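Local coordinates for protein putative polysaccharide binding proteins (DUF1812) (PDB 3GF8) that is of unconfirmed function but probably serves as an outer-membrane lipoprotein in fimbrial assembly, with polysaccharide binding also proposed, at residues A[242-247]-A[280-285]; A[249-254]-A[258-263]. One frame throughout, in Å; residues are numbered along the deposited sequence.

Overall arrangement
Interactions 1 and 2 lie on the same side of the chain's centre, about 12 Å apart between centres. Interaction 1 sets helix 241-246 against strand 279-284 and is wholly apolar, as suits a helix covering a sheet; all four touching residues are buried. Interaction 2 ties the loop that follows this helix to the next helix, 257-263, and adds to its apolar contact a tyrosine-carboxylate hydrogen bond: Ala250 and Tyr260 are buried, while Glu251 is partly exposed, near the exposed Gly252 and Lys253. The two meet directly: Asn285, just past the strand, probably donates from ND2 to Glu251 OE2 (2.8 Å), while Leu245 packs on Leu261, so strand end, loop and both helices join one another.

Interaction 1. Residues A[242-247]-A[280-285]; sequences IDYLAM and VQIVVN
Tyr244 and Leu245 both set CG opposite their own carbonyl carbon (chi1 -84° and -70°), which swings the ring of one and the methyls of the other from helix 241-246 onto strand 279-284. On the strand, Ile282 holds CG1 between its backbone N and carbonyl carbon, chi1 70°, and the extended chain beyond carries CD1 to the tyrosine. Tyr244 CD2 lies 4.1 Å from Ile282 CD1, the methyl approaching the ring at a slant. One step along, Leu245 CD2 meets Val284 CG1, also at 4.1 Å, with the two side chains crossing at about a right angle. Here a short helix lies over a beta-sheet in a family assigned to the transthyretin clan; Ile282 and Val284, two residues apart on the strand, both point toward it. Branched aliphatics suit these positions, being at home in a strand. The backbones stay well separated, Tyr244 CA to Ile282 CA being 8.7 Å, and no hydrogen bond links the two segments. Tyrosine suits its buried place because its hydroxyl has a partner, the backbone O of Gln296, the C-terminal residue. Leu245 also leans on Tyr267 of strand 266-273, and Val284 on Tyr260 of helix 257-263.

Interaction 2. Residues A[249-254]-A[258-263]; sequences NAEGKN and QEYLDR
The Tyr260 ring carries the backbone of Ala250 over one face and the carboxylate of Glu251 at its edge. Ala250 CA stands 3.7 Å from the Tyr260 ring centroid, only 11° off the normal, a CH-pi contact that joins the loop after helix 241-246 to helix 257-263. The alanine methyl adds to it, CB lying 3.7 Å from Tyr260 CG; a residue this small probably lets the loop backbone lie so close to the ring. Tyr260 has CG anti to the backbone N, chi1 175°, which carries the ring from the helix to the loop. At the edge, Tyr260 OH donates to Glu251 OE2 at 2.5 Å, a short bond that uses the anti lone pair, with carboxylate and ring planes 85° apart. The same oxygen probably accepts from Asn285 and Gln264 as well, and three donors on one atom would be expected to favour the ionised carboxylate. A leucine in place of Tyr260 would lose the hydroxyl and the flat face, and would probably leave Glu251 OE2 short of one donor and Ala250 less closely covered. One helical turn apart, Arg263 grips Glu259 side-on: its NE, 3.0 Å from Glu259 OE2, and its NH2 both donate to that one oxygen, which lies in the guanidinium plane.

Interaction 1. Residues A[242-247]-A[280-285]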
# COMPACT_ATOMS: atom_id res chain seq x y z
N ILE A 242 8.56 -1.70 -10.61
CA ILE A 242 7.44 -0.95 -11.17
C ILE A 242 7.37 -1.22 -12.67
O ILE A 242 6.30 -1.41 -13.24
CB ILE A 242 7.58 0.56 -10.99
CG1 ILE A 242 7.66 0.94 -9.50
CG2 ILE A 242 6.40 1.26 -11.74
CD1 ILE A 242 6.49 0.44 -8.60
N ASP A 243 8.53 -1.23 -13.31
CA ASP A 243 8.61 -1.48 -14.73
C ASP A 243 8.17 -2.88 -15.14
O ASP A 243 7.50 -3.08 -16.15
CB ASP A 243 10.01 -1.25 -15.22
CG ASP A 243 10.03 -0.66 -16.53
OD1 ASP A 243 9.66 0.53 -16.59
OD2 ASP A 243 10.34 -1.38 -17.50
N TYR A 244 8.56 -3.87 -14.35
CA TYR A 244 8.11 -5.23 -14.58
C TYR A 244 6.60 -5.34 -14.42
O TYR A 244 5.95 -6.05 -15.17
CB TYR A 244 8.83 -6.21 -13.64
CG TYR A 244 10.20 -6.67 -14.17
CD1 TYR A 244 11.11 -5.76 -14.68
CD2 TYR A 244 10.56 -8.00 -14.14
CE1 TYR A 244 12.31 -6.16 -15.13
CE2 TYR A 244 11.77 -8.42 -14.61
CZ TYR A 244 12.64 -7.51 -15.10
OH TYR A 244 13.85 -7.92 -15.56
N LEU A 245 6.03 -4.62 -13.45
CA LEU A 245 4.58 -4.65 -13.29
C LEU A 245 3.89 -3.84 -14.41
O LEU A 245 2.84 -4.24 -14.89
CB LEU A 245 4.16 -4.17 -11.90
CG LEU A 245 4.51 -5.14 -10.76
CD1 LEU A 245 4.29 -4.48 -9.45
CD2 LEU A 245 3.73 -6.41 -10.82
N ALA A 246 4.50 -2.73 -14.83
CA ALA A 246 3.93 -1.91 -15.90
C ALA A 246 3.87 -2.69 -17.22
O ALA A 246 2.90 -2.56 -17.94
CB ALA A 246 4.70 -0.55 -16.08
N MSE A 247 4.89 -3.51 -17.53
CA MSE A 247 4.95 -4.35 -18.73
C MSE A 247 3.77 -5.35 -18.74
O MSE A 247 3.46 -5.95 -19.74
CB MSE A 247 6.30 -5.16 -18.80
CG MSE A 247 7.70 -4.38 -19.02
SE MSE A 247 9.42 -5.48 -18.71
CE MSE A 247 10.56 -4.19 -17.78
N VAL A 280 13.84 -14.72 -17.58
CA VAL A 280 13.35 -15.14 -18.87
C VAL A 280 11.87 -14.83 -18.97
O VAL A 280 11.38 -14.27 -19.97
CB VAL A 280 13.65 -16.60 -19.14
CG1 VAL A 280 13.05 -17.00 -20.49
CG2 VAL A 280 15.16 -16.80 -19.09
N GLN A 281 11.16 -15.17 -17.90
CA GLN A 281 9.76 -14.86 -17.80
C GLN A 281 9.37 -14.75 -16.36
O GLN A 281 10.05 -15.29 -15.50
CB GLN A 281 8.92 -15.94 -18.49
CG GLN A 281 9.20 -17.34 -18.00
CD GLN A 281 8.07 -18.32 -18.32
OE1 GLN A 281 7.63 -18.44 -19.47
NE2 GLN A 281 7.62 -19.05 -17.29
N ILE A 282 8.28 -14.01 -16.12
CA ILE A 282 7.67 -13.94 -14.81
C ILE A 282 6.22 -14.41 -14.86
O ILE A 282 5.55 -14.39 -15.90
CB ILE A 282 7.75 -12.50 -14.21
CG1 ILE A 282 6.84 -11.53 -14.96
CG2 ILE A 282 9.18 -12.04 -14.24
CD1 ILE A 282 7.09 -10.09 -14.65
N VAL A 283 5.70 -14.80 -13.71
CA VAL A 283 4.31 -15.10 -13.60
C VAL A 283 3.84 -14.22 -12.48
O VAL A 283 4.36 -14.30 -11.36
CB VAL A 283 4.09 -16.54 -13.32
CG1 VAL A 283 2.54 -16.87 -13.12
CG2 VAL A 283 4.63 -17.33 -14.45
N VAL A 284 2.89 -13.34 -12.80
CA VAL A 284 2.29 -12.43 -11.81
C VAL A 284 0.85 -12.85 -11.63
O VAL A 284 0.06 -12.78 -12.55
CB VAL A 284 2.35 -10.98 -12.27
CG1 VAL A 284 1.77 -10.02 -11.17
CG2 VAL A 284 3.79 -10.63 -12.63
N ASN A 285 0.54 -13.33 -10.43
CA ASN A 285 -0.81 -13.81 -10.13
C ASN A 285 -1.38 -14.68 -11.27
O ASN A 285 -2.49 -14.48 -11.74
CB ASN A 285 -1.72 -12.63 -9.80
CG ASN A 285 -1.30 -11.87 -8.53
OD1 ASN A 285 -0.63 -12.44 -7.69
ND2 ASN A 285 -1.70 -10.58 -8.40

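Interaction 2. Residues A[249-254]-A[258-263]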
# COMPACT_ATOMS: atom_id res chain seq x y z
N ASN A 249 -0.20 -6.90 -18.06
CA ASN A 249 -1.52 -6.50 -18.58
C ASN A 249 -2.54 -6.10 -17.52
O ASN A 249 -3.75 -6.15 -17.77
CB ASN A 249 -2.09 -7.66 -19.41
CG ASN A 249 -2.20 -9.01 -18.60
OD1 ASN A 249 -1.56 -9.21 -17.53
ND2 ASN A 249 -3.01 -9.93 -19.13
N ALA A 250 -2.07 -5.73 -16.33
CA ALA A 250 -2.99 -5.47 -15.19
C ALA A 250 -3.97 -6.66 -15.03
O ALA A 250 -5.19 -6.51 -14.86
CB ALA A 250 -3.74 -4.17 -15.38
N GLU A 251 -3.40 -7.84 -15.13
CA GLU A 251 -4.13 -9.08 -14.92
C GLU A 251 -5.33 -9.20 -15.85
O GLU A 251 -6.37 -9.71 -15.48
CB GLU A 251 -4.51 -9.22 -13.44
CG GLU A 251 -3.24 -9.27 -12.56
CD GLU A 251 -3.55 -9.45 -11.08
OE1 GLU A 251 -4.49 -10.21 -10.78
OE2 GLU A 251 -2.83 -8.86 -10.24
N GLY A 252 -5.16 -8.72 -17.06
CA GLY A 252 -6.17 -8.86 -18.09
C GLY A 252 -7.17 -7.74 -18.08
O GLY A 252 -8.13 -7.78 -18.83
N LYS A 253 -6.97 -6.74 -17.22
CA LYS A 253 -7.93 -5.66 -17.17
C LYS A 253 -7.45 -4.46 -17.95
O LYS A 253 -6.30 -4.43 -18.42
CB LYS A 253 -8.25 -5.29 -15.72
CG LYS A 253 -8.78 -6.50 -14.95
CD LYS A 253 -9.94 -6.14 -14.05
CE LYS A 253 -10.17 -7.19 -12.96
NZ LYS A 253 -10.65 -8.47 -13.53
N ASN A 254 -8.37 -3.52 -18.14
CA ASN A 254 -8.13 -2.25 -18.85
C ASN A 254 -7.77 -1.20 -17.81
O ASN A 254 -8.61 -0.38 -17.43
CB ASN A 254 -9.40 -1.79 -19.62
N GLN A 258 -1.01 3.06 -12.76
CA GLN A 258 -1.26 3.51 -11.38
C GLN A 258 -2.52 2.90 -10.81
O GLN A 258 -2.60 2.59 -9.63
CB GLN A 258 -1.36 5.03 -11.26
CG GLN A 258 -1.40 5.49 -9.77
CD GLN A 258 -0.17 5.06 -8.99
OE1 GLN A 258 0.94 5.40 -9.36
NE2 GLN A 258 -0.36 4.25 -7.93
N GLU A 259 -3.52 2.73 -11.66
CA GLU A 259 -4.76 2.16 -11.24
C GLU A 259 -4.60 0.71 -10.87
O GLU A 259 -5.19 0.28 -9.88
CB GLU A 259 -5.83 2.32 -12.30
CG GLU A 259 -7.17 1.78 -11.81
CD GLU A 259 -8.34 2.21 -12.68
OE1 GLU A 259 -8.12 2.88 -13.74
OE2 GLU A 259 -9.49 1.87 -12.29
N TYR A 260 -3.81 -0.03 -11.65
CA TYR A 260 -3.51 -1.41 -11.30
C TYR A 260 -2.72 -1.48 -9.99
O TYR A 260 -3.03 -2.25 -9.08
CB TYR A 260 -2.72 -2.08 -12.40
CG TYR A 260 -2.28 -3.48 -12.06
CD1 TYR A 260 -3.20 -4.44 -11.68
CD2 TYR A 260 -0.93 -3.85 -12.13
CE1 TYR A 260 -2.78 -5.73 -11.38
CE2 TYR A 260 -0.52 -5.13 -11.86
CZ TYR A 260 -1.45 -6.07 -11.48
OH TYR A 260 -1.04 -7.33 -11.19
N LEU A 261 -1.69 -0.65 -9.89
CA LEU A 261 -0.88 -0.61 -8.67
C LEU A 261 -1.70 -0.28 -7.41
O LEU A 261 -1.44 -0.81 -6.31
CB LEU A 261 0.27 0.38 -8.84
CG LEU A 261 1.30 0.01 -9.90
CD1 LEU A 261 2.41 1.12 -9.93
CD2 LEU A 261 1.86 -1.39 -9.66
N ASP A 262 -2.70 0.59 -7.54
CA ASP A 262 -3.53 0.96 -6.40
C ASP A 262 -4.54 -0.10 -6.10
O ASP A 262 -4.78 -0.44 -4.91
CB ASP A 262 -4.31 2.25 -6.64
CG ASP A 262 -3.44 3.47 -6.64
OD1 ASP A 262 -2.38 3.48 -5.97
OD2 ASP A 262 -3.81 4.43 -7.32
N ARG A 263 -5.15 -0.64 -7.15
CA ARG A 263 -6.23 -1.61 -6.96
C ARG A 263 -5.76 -2.96 -6.47
O ARG A 263 -6.44 -3.61 -5.69
CB ARG A 263 -7.00 -1.82 -8.26
CG ARG A 263 -8.13 -0.87 -8.49
CD ARG A 263 -8.91 -1.34 -9.71
NE ARG A 263 -9.80 -0.32 -10.20
CZ ARG A 263 -11.03 -0.09 -9.75
NH1 ARG A 263 -11.57 -0.83 -8.78
NH2 ARG A 263 -11.74 0.88 -10.30